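Local coordinates for protein cellulase IBT99 (Metagenomes, PDB 6WBT) that probably hydrolyses 6-phospho-alpha-glucosides as a family 4 glycoside hydrolase, and binds NAD, manganese and glucose 6-phosphate, at residues M117-G120 with M121-Y125; K407-M410 with A411-N415; D429-I432 with E433-G437. One frame throughout, in Å; residues are numbered along the deposited sequence.

Contact 1 of 3, residues M117-G120 with M121-Y125. With NAD (nicotinamide-adenine-dinucleotide), chain G.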
loop_
_atom_site.group_PDB
_atom_site.type_symbol
_atom_site.label_atom_id
_atom_site.label_comp_id
_atom_site.label_asym_id
_atom_site.label_seq_id
_atom_site.Cartn_x
_atom_site.Cartn_y
_atom_site.Cartn_z
HETATM N N MSE A 117 -16.904 -15.873 -18.931
HETATM C CA MSE A 117 -15.495 -15.774 -19.295
HETATM C C MSE A 117 -15.301 -16.068 -20.777
HETATM O O MSE A 117 -14.474 -15.443 -21.443
HETATM C CB MSE A 117 -14.655 -16.737 -18.451
HETATM C CG MSE A 117 -14.593 -16.373 -16.980
HETATM SE SE MSE A 117 -13.354 -17.492 -15.978
HETATM C CE MSE A 117 -14.291 -19.194 -16.116
ATOM N N THR A 118 -16.070 -17.034 -21.287
ATOM C CA THR A 118 -16.031 -17.336 -22.714
ATOM C C THR A 118 -16.588 -16.175 -23.528
ATOM O O THR A 118 -16.001 -15.772 -24.540
ATOM C CB THR A 118 -16.814 -18.618 -23.000
ATOM O OG1 THR A 118 -16.255 -19.696 -22.239
ATOM C CG2 THR A 118 -16.757 -18.959 -24.478
ATOM N N TYR A 119 -17.727 -15.629 -23.098
ATOM C CA TYR A 119 -18.278 -14.442 -23.743
ATOM C C TYR A 119 -17.325 -13.258 -23.631
ATOM O O TYR A 119 -17.273 -12.414 -24.532
ATOM C CB TYR A 119 -19.635 -14.107 -23.121
ATOM C CG TYR A 119 -20.375 -12.955 -23.763
ATOM C CD1 TYR A 119 -20.220 -12.658 -25.111
ATOM C CD2 TYR A 119 -21.235 -12.163 -23.013
ATOM C CE1 TYR A 119 -20.898 -11.603 -25.693
ATOM C CE2 TYR A 119 -21.916 -11.109 -23.585
ATOM C CZ TYR A 119 -21.745 -10.832 -24.923
ATOM O OH TYR A 119 -22.425 -9.780 -25.489
ATOM N N GLY A 120 -16.555 -13.188 -22.544
ATOM C CA GLY A 120 -15.640 -12.073 -22.368
ATOM C C GLY A 120 -14.503 -12.073 -23.372
ATOM O O GLY A 120 -14.166 -11.029 -23.938
HETATM N N MSE A 121 -13.902 -13.235 -23.611
HETATM C CA MSE A 121 -12.760 -13.329 -24.517
HETATM C C MSE A 121 -13.160 -13.085 -25.969
HETATM O O MSE A 121 -12.325 -12.713 -26.795
HETATM C CB MSE A 121 -12.077 -14.692 -24.383
HETATM C CG MSE A 121 -11.354 -14.896 -23.060
HETATM SE SE MSE A 121 -9.837 -16.111 -23.224
HETATM C CE MSE A 121 -8.790 -15.101 -24.524
ATOM N N ARG A 122 -14.440 -13.297 -26.283
ATOM C CA ARG A 122 -14.941 -12.946 -27.605
ATOM C C ARG A 122 -15.064 -11.441 -27.791
ATOM O O ARG A 122 -15.027 -10.963 -28.930
ATOM C CB ARG A 122 -16.301 -13.598 -27.859
ATOM C CG ARG A 122 -16.259 -15.094 -28.115
ATOM C CD ARG A 122 -17.564 -15.565 -28.744
ATOM N NE ARG A 122 -18.716 -15.290 -27.891
ATOM C CZ ARG A 122 -19.220 -16.156 -27.017
ATOM N NH1 ARG A 122 -18.673 -17.356 -26.880
ATOM N NH2 ARG A 122 -20.271 -15.823 -26.281
ATOM N N THR A 123 -15.196 -10.687 -26.701
ATOM C CA THR A 123 -15.497 -9.264 -26.766
ATOM C C THR A 123 -14.275 -8.375 -26.561
ATOM O O THR A 123 -14.346 -7.181 -26.868
ATOM C CB THR A 123 -16.565 -8.907 -25.718
ATOM O OG1 THR A 123 -17.517 -9.974 -25.625
ATOM C CG2 THR A 123 -17.300 -7.626 -26.098
ATOM N N ILE A 124 -13.160 -8.924 -26.071
ATOM C CA ILE A 124 -12.006 -8.095 -25.714
ATOM C C ILE A 124 -11.483 -7.345 -26.935
ATOM O O ILE A 124 -11.509 -6.111 -26.986
ATOM C CB ILE A 124 -10.905 -8.952 -25.066
ATOM C CG1 ILE A 124 -11.367 -9.475 -23.704
ATOM C CG2 ILE A 124 -9.618 -8.152 -24.922
ATOM C CD1 ILE A 124 -10.334 -10.314 -22.986
ATOM N N TYR A 125 -11.002 -8.080 -27.935
ATOM C CA TYR A 125 -10.377 -7.455 -29.097
ATOM C C TYR A 125 -11.374 -6.720 -29.993
ATOM O O TYR A 125 -11.038 -5.646 -30.509
ATOM C CB TYR A 125 -9.594 -8.493 -29.904
ATOM C CG TYR A 125 -8.259 -8.842 -29.286
ATOM C CD1 TYR A 125 -7.247 -7.894 -29.200
ATOM C CD2 TYR A 125 -8.009 -10.113 -28.788
ATOM C CE1 TYR A 125 -6.026 -8.201 -28.634
ATOM C CE2 TYR A 125 -6.788 -10.430 -28.220
ATOM C CZ TYR A 125 -5.800 -9.470 -28.146
ATOM O OH TYR A 125 -4.584 -9.779 -27.583
HETATM P PA NAD G . -28.241 -9.189 -29.987
HETATM O O1A NAD G . -27.483 -10.450 -30.237
HETATM O O2A NAD G . -29.722 -9.214 -30.168
HETATM O O5B NAD G . -27.610 -8.018 -30.887
HETATM C C5B NAD G . -26.190 -7.724 -30.784
HETATM C C4B NAD G . -25.738 -7.007 -32.033
HETATM O O4B NAD G . -24.307 -6.761 -31.967
HETATM C C3B NAD G . -25.967 -7.751 -33.360
HETATM O O3B NAD G . -26.581 -6.876 -34.297
HETATM C C2B NAD G . -24.544 -8.100 -33.808
HETATM O O2B NAD G . -24.408 -8.294 -35.200
HETATM C C1B NAD G . -23.792 -6.892 -33.270
HETATM N N9A NAD G . -22.345 -7.067 -33.202
HETATM C C8A NAD G . -21.671 -8.220 -32.889
HETATM N N7A NAD G . -20.368 -8.087 -32.915
HETATM C C5A NAD G . -20.166 -6.765 -33.279
HETATM C C6A NAD G . -18.995 -6.009 -33.483
HETATM N N6A NAD G . -17.766 -6.499 -33.345
HETATM N N1A NAD G . -19.143 -4.713 -33.846
HETATM C C2A NAD G . -20.383 -4.227 -33.985
HETATM N N3A NAD G . -21.551 -4.841 -33.819
HETATM C C4A NAD G . -21.377 -6.124 -33.462
HETATM O O3 NAD G . -27.917 -8.674 -28.504
HETATM P PN NAD G . -28.847 -8.083 -27.337
HETATM O O1N NAD G . -29.657 -6.957 -27.887
HETATM O O2N NAD G . -29.557 -9.211 -26.665
HETATM O O5D NAD G . -27.728 -7.499 -26.351
HETATM C C5D NAD G . -26.761 -6.570 -26.901
HETATM C C4D NAD G . -25.656 -6.352 -25.898
HETATM O O4D NAD G . -26.170 -5.581 -24.788
HETATM C C3D NAD G . -25.068 -7.621 -25.265
HETATM O O3D NAD G . -23.650 -7.531 -25.239
HETATM C C2D NAD G . -25.656 -7.549 -23.852
HETATM O O2D NAD G . -24.978 -8.335 -22.886
HETATM C C1D NAD G . -25.563 -6.051 -23.596
HETATM N N1N NAD G . -26.389 -5.619 -22.433
HETATM C C2N NAD G . -25.778 -5.270 -21.258
HETATM C C3N NAD G . -26.529 -4.892 -20.156
HETATM C C7N NAD G . -25.793 -4.466 -18.911
HETATM O O7N NAD G . -26.264 -4.734 -17.809
HETATM N N7N NAD G . -24.669 -3.779 -19.065
HETATM C C4N NAD G . -27.917 -4.901 -20.249
HETATM C C5N NAD G . -28.518 -5.220 -21.448
HETATM C C6N NAD G . -27.738 -5.572 -22.527
#

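Contact 2 of 3, residues K407-M410 with A411-N415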
loop_
_atom_site.group_PDB
_atom_site.type_symbol
_atom_site.label_atom_id
_atom_site.label_comp_id
_atom_site.label_asym_id
_atom_site.label_seq_id
_atom_site.Cartn_x
_atom_site.Cartn_y
_atom_site.Cartn_z
ATOM N N LYS A 407 -2.686 -19.375 -18.780
ATOM C CA LYS A 407 -3.373 -18.277 -18.108
ATOM C C LYS A 407 -4.883 -18.458 -18.167
ATOM O O LYS A 407 -5.597 -18.104 -17.221
ATOM C CB LYS A 407 -2.970 -16.943 -18.735
ATOM C CG LYS A 407 -1.506 -16.573 -18.550
ATOM C CD LYS A 407 -1.286 -15.748 -17.292
ATOM C CE LYS A 407 0.162 -15.292 -17.184
ATOM N NZ LYS A 407 0.355 -14.292 -16.096
ATOM N N ALA A 408 -5.391 -19.005 -19.275
ATOM C CA ALA A 408 -6.821 -19.275 -19.378
ATOM C C ALA A 408 -7.240 -20.381 -18.419
ATOM O O ALA A 408 -8.304 -20.299 -17.794
ATOM C CB ALA A 408 -7.187 -19.640 -20.816
ATOM N N LEU A 409 -6.418 -21.425 -18.289
ATOM C CA LEU A 409 -6.713 -22.484 -17.329
ATOM C C LEU A 409 -6.685 -21.951 -15.902
ATOM O O LEU A 409 -7.470 -22.387 -15.051
ATOM C CB LEU A 409 -5.719 -23.633 -17.496
ATOM C CG LEU A 409 -5.901 -24.835 -16.569
ATOM C CD1 LEU A 409 -7.270 -25.464 -16.773
ATOM C CD2 LEU A 409 -4.799 -25.856 -16.796
HETATM N N MSE A 410 -5.791 -21.008 -15.624
HETATM C CA MSE A 410 -5.721 -20.370 -14.317
HETATM C C MSE A 410 -6.957 -19.517 -14.060
HETATM O O MSE A 410 -7.416 -19.395 -12.925
HETATM C CB MSE A 410 -4.456 -19.517 -14.209
HETATM C CG MSE A 410 -3.177 -20.321 -14.052
HETATM SE SE MSE A 410 -1.579 -19.205 -14.041
HETATM C CE MSE A 410 -0.286 -20.536 -13.445
ATOM N N ALA A 411 -7.494 -18.926 -15.130
ATOM C CA ALA A 411 -8.696 -18.111 -14.998
ATOM C C ALA A 411 -9.918 -18.972 -14.701
ATOM O O ALA A 411 -10.772 -18.592 -13.892
ATOM C CB ALA A 411 -8.915 -17.285 -16.264
ATOM N N PHE A 412 -10.016 -20.137 -15.345
ATOM C CA PHE A 412 -11.157 -21.017 -15.108
ATOM C C PHE A 412 -11.050 -21.712 -13.757
ATOM O O PHE A 412 -12.062 -21.909 -13.074
ATOM C CB PHE A 412 -11.270 -22.040 -16.239
ATOM C CG PHE A 412 -11.932 -21.505 -17.480
ATOM C CD1 PHE A 412 -11.355 -20.470 -18.199
ATOM C CD2 PHE A 412 -13.125 -22.043 -17.931
ATOM C CE1 PHE A 412 -11.961 -19.976 -19.339
ATOM C CE2 PHE A 412 -13.735 -21.554 -19.072
ATOM C CZ PHE A 412 -13.151 -20.520 -19.777
ATOM N N THR A 413 -9.835 -22.089 -13.351
ATOM C CA THR A 413 -9.653 -22.721 -12.048
ATOM C C THR A 413 -10.006 -21.769 -10.910
ATOM O O THR A 413 -10.539 -22.200 -9.881
ATOM C CB THR A 413 -8.211 -23.214 -11.904
ATOM O OG1 THR A 413 -7.920 -24.165 -12.938
ATOM C CG2 THR A 413 -7.992 -23.869 -10.546
HETATM N N MSE A 414 -9.739 -20.479 -11.084
HETATM C CA MSE A 414 -9.957 -19.486 -10.037
HETATM C C MSE A 414 -11.438 -19.226 -9.758
HETATM O O MSE A 414 -11.817 -18.912 -8.628
HETATM C CB MSE A 414 -9.269 -18.171 -10.418
HETATM C CG MSE A 414 -9.356 -17.084 -9.360
HETATM SE SE MSE A 414 -8.268 -17.468 -7.792
HETATM C CE MSE A 414 -6.521 -17.485 -8.655
ATOM N N ASN A 415 -12.269 -19.364 -10.790
ATOM C CA ASN A 415 -13.673 -18.991 -10.678
ATOM C C ASN A 415 -14.394 -19.864 -9.658
ATOM O O ASN A 415 -14.108 -21.057 -9.520
ATOM C CB ASN A 415 -14.357 -19.099 -12.042
ATOM C CG ASN A 415 -15.673 -18.349 -12.093
ATOM O OD1 ASN A 415 -16.710 -18.862 -11.674
ATOM N ND2 ASN A 415 -15.637 -17.127 -12.612
#

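Contact 3 of 3, residues D429-I432 with E433-G437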
loop_
_atom_site.group_PDB
_atom_site.type_symbol
_atom_site.label_atom_id
_atom_site.label_comp_id
_atom_site.label_asym_id
_atom_site.label_seq_id
_atom_site.Cartn_x
_atom_site.Cartn_y
_atom_site.Cartn_z
ATOM N N ASP A 429 -11.088 -26.457 -22.774
ATOM C CA ASP A 429 -10.888 -27.080 -24.078
ATOM C C ASP A 429 -12.185 -27.151 -24.874
ATOM O O ASP A 429 -12.158 -27.079 -26.108
ATOM C CB ASP A 429 -10.290 -28.477 -23.909
ATOM C CG ASP A 429 -8.868 -28.443 -23.382
ATOM O OD1 ASP A 429 -8.171 -27.434 -23.617
ATOM O OD2 ASP A 429 -8.448 -29.426 -22.736
ATOM N N ASP A 430 -13.324 -27.291 -24.192
ATOM C CA ASP A 430 -14.606 -27.244 -24.885
ATOM C C ASP A 430 -14.885 -25.857 -25.449
ATOM O O ASP A 430 -15.542 -25.733 -26.490
ATOM C CB ASP A 430 -15.733 -27.670 -23.945
ATOM C CG ASP A 430 -15.998 -29.161 -23.991
ATOM O OD1 ASP A 430 -15.985 -29.733 -25.101
ATOM O OD2 ASP A 430 -16.219 -29.761 -22.919
HETATM N N MSE A 431 -14.399 -24.812 -24.788
HETATM C CA MSE A 431 -14.602 -23.448 -25.259
HETATM C C MSE A 431 -13.613 -23.091 -26.364
HETATM O O MSE A 431 -13.884 -22.218 -27.187
HETATM C CB MSE A 431 -14.479 -22.457 -24.101
HETATM C CG MSE A 431 -15.504 -22.660 -22.999
HETATM SE SE MSE A 431 -17.342 -22.574 -23.642
HETATM C CE MSE A 431 -18.264 -22.565 -21.925
ATOM N N ILE A 432 -12.463 -23.770 -26.373
ATOM C CA ILE A 432 -11.478 -23.541 -27.428
ATOM C C ILE A 432 -12.048 -23.945 -28.781
ATOM O O ILE A 432 -11.904 -23.222 -29.775
ATOM C CB ILE A 432 -10.172 -24.299 -27.118
ATOM C CG1 ILE A 432 -9.547 -23.792 -25.816
ATOM C CG2 ILE A 432 -9.184 -24.152 -28.265
ATOM C CD1 ILE A 432 -9.029 -22.377 -25.897
ATOM N N GLU A 433 -12.713 -25.100 -28.839
ATOM C CA GLU A 433 -13.286 -25.582 -30.091
ATOM C C GLU A 433 -14.542 -24.811 -30.478
ATOM O O GLU A 433 -14.715 -24.454 -31.649
ATOM C CB GLU A 433 -13.592 -27.079 -29.982
ATOM C CG GLU A 433 -12.410 -27.980 -30.301
ATOM C CD GLU A 433 -12.071 -27.987 -31.778
ATOM O OE1 GLU A 433 -12.961 -27.668 -32.594
ATOM O OE2 GLU A 433 -10.915 -28.307 -32.125
ATOM N N ALA A 434 -15.429 -24.547 -29.515
ATOM C CA ALA A 434 -16.678 -23.863 -29.823
ATOM C C ALA A 434 -16.464 -22.414 -30.243
ATOM O O ALA A 434 -17.352 -21.828 -30.871
ATOM C CB ALA A 434 -17.620 -23.918 -28.621
ATOM N N ASN A 435 -15.312 -21.827 -29.916
ATOM C CA ASN A 435 -15.023 -20.434 -30.231
ATOM C C ASN A 435 -13.900 -20.290 -31.253
ATOM O O ASN A 435 -13.251 -19.242 -31.309
ATOM C CB ASN A 435 -14.679 -19.664 -28.956
ATOM C CG ASN A 435 -15.862 -19.533 -28.018
ATOM O OD1 ASN A 435 -16.491 -18.477 -27.941
ATOM N ND2 ASN A 435 -16.173 -20.607 -27.303
ATOM N N LYS A 436 -13.655 -21.322 -32.057
ATOM C CA LYS A 436 -12.653 -21.238 -33.115
ATOM C C LYS A 436 -13.125 -20.248 -34.171
ATOM O O LYS A 436 -14.112 -20.494 -34.873
ATOM C CB LYS A 436 -12.397 -22.616 -33.717
ATOM C CG LYS A 436 -11.313 -23.399 -32.991
ATOM C CD LYS A 436 -11.373 -24.884 -33.303
ATOM C CE LYS A 436 -11.114 -25.169 -34.771
ATOM N NZ LYS A 436 -11.075 -26.634 -35.035
ATOM N N GLY A 437 -12.421 -19.123 -34.282
ATOM C CA GLY A 437 -12.820 -18.016 -35.121
ATOM C C GLY A 437 -13.170 -16.762 -34.350
ATOM O O GLY A 437 -13.106 -15.662 -34.917
#

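Contact 1 of 3, residues M117-G120 with M121-Y125
Tyr119 and Thr123 meet one turn apart in helix 114-136, part of the Rossmann-like NAD-binding portion of this family 4 glycoside hydrolase. In the first shell, the phenol of Tyr119 donates from OH to O3D of the nicotinamide ribose of NAD at 2.6 Å, the sugar oxygen lying in the ring plane at its edge. CG stands anti to the backbone N (chi1 -176°), which carries the ring off the helix toward the cofactor. A tyrosine suits the place because it combines this reach with a hydroxyl at the end. Obliquely to the ring, the Arg122 guanidinium folds back along the helix and brings NH2 to 3.4 Å from Tyr119 CD1, the two planes 33° apart. CA of Tyr119 sits over one guanidinium face, near its rim. That group is held in place from outside the two segments by a salt bridge to Asp97 and by hydrogen bonds to Val88 O and to Asn435. Further along the turn, Gly120 O accepts from Thr123 N at 3.0 Å. On the neighbouring carbonyl, Tyr119 O takes the Thr123 hydroxyl, OG1, at 2.7 Å.

Contact 2 of 3, residues K407-M410 with A411-N415
Thr413 folds back on Leu409 one turn earlier in helix 405-414, a short helix of the C-terminal domain. Its CB lies 3.3 Å from Leu409 O. From there OG1, set beside its own backbone N by a chi1 of -60°, donates to Leu409 O at 2.8 Å and brushes Leu409 CD1 at 4.1 Å. Thr413 N donates to the same oxygen at 2.9 Å, and the two donors arrive from opposite faces of the carbonyl plane. OG1 is also hydrogen-bonded to Ser421 at the start of the next helix. A valine here would probably leave Leu409 O with the amide as its one remaining donor in this turn and deprive Ser421 of this partner. Next to it, Phe412 turns the edge of its ring to Ala408 O, which lies 3.1 Å from CD1 near the ring plane and also accepts from Phe412 N at 3.0 Å. The small Ala408 and this flat ring suit the face packed against helix 421-434, while Leu409 and Met414 pack on a second subunit. Buried in such surroundings, a hydroxyl needs partners nearby, and this one has two, the Leu409 carbonyl and Ser421, the first of them gripped by the amide as well.

Contact 3 of 3, residues D429-I432 with E433-G437
Asn435 closes the last turn of helix 421-434 by bending its amide back onto Met431. Its backbone has left helical angles, but CG stays beside the backbone N: chi1 (-67°) lays the amide back over the preceding turn and chi2 (-103°) directs ND2 to Met431 O. ND2 donates to that oxygen at 2.8 Å, in the carbonyl plane and on a lone pair, although the oxygen is tilted out of the asparagine's own amide plane. The main-chain N of Asn435 reaches the same oxygen only weakly, so the side chain adds a second, straighter donor (145°). Asparagine fits because its other end, OD1, accepts a hydrogen bond from Arg122 NH1 of helix 114-136. The Met431 side chain (selenomethionine in the crystal) packs on Ile100 and Cys101 of helix 90-103. On the outer side, the chains of Glu433 and Lys436 both bend, which brings NZ of Lys436 to 3.3 Å from Glu433 OE1 in a salt bridge that meets the carboxylate on its syn side, somewhat out of its plane. On its way there, Lys436 CG passes 3.3 Å from Ile432 O. Ala434 N still bonds to Asp430 O at 3.3 Å. The chemistry thus divides by side: the buried amide supplies both a donor and an acceptor, joining the helix end to an arginine, whereas Glu433 and Lys436 are exposed, so water probably screens their ion pair.

In the fold
Three helices come together around the start of helix 114-136. Contact 1 meets contact 3 through Arg122 NH1 and Asn435 OD1, a probable hydrogen bond of 2.7 Å, with centres about 12 Å apart; Thr118 also packs on Met431. On the side of contact 2, whose centre is about 14 Å from that of contact 1, Met117 CE lies 3.6 Å from Phe412 CG. Contacts 2 and 3, on successive helices, do not touch: their centres are about 15 Å apart and their nearest atoms about 4 Å. Contact 1 supplies Tyr119 to the NAD pocket; the same side chain lies about 7 Å from the bound glucose 6-phosphate and about 9 Å from manganese. The Asn435 side chain, about 12 Å from NAD, is separated from the cofactor by Arg122 and Tyr119.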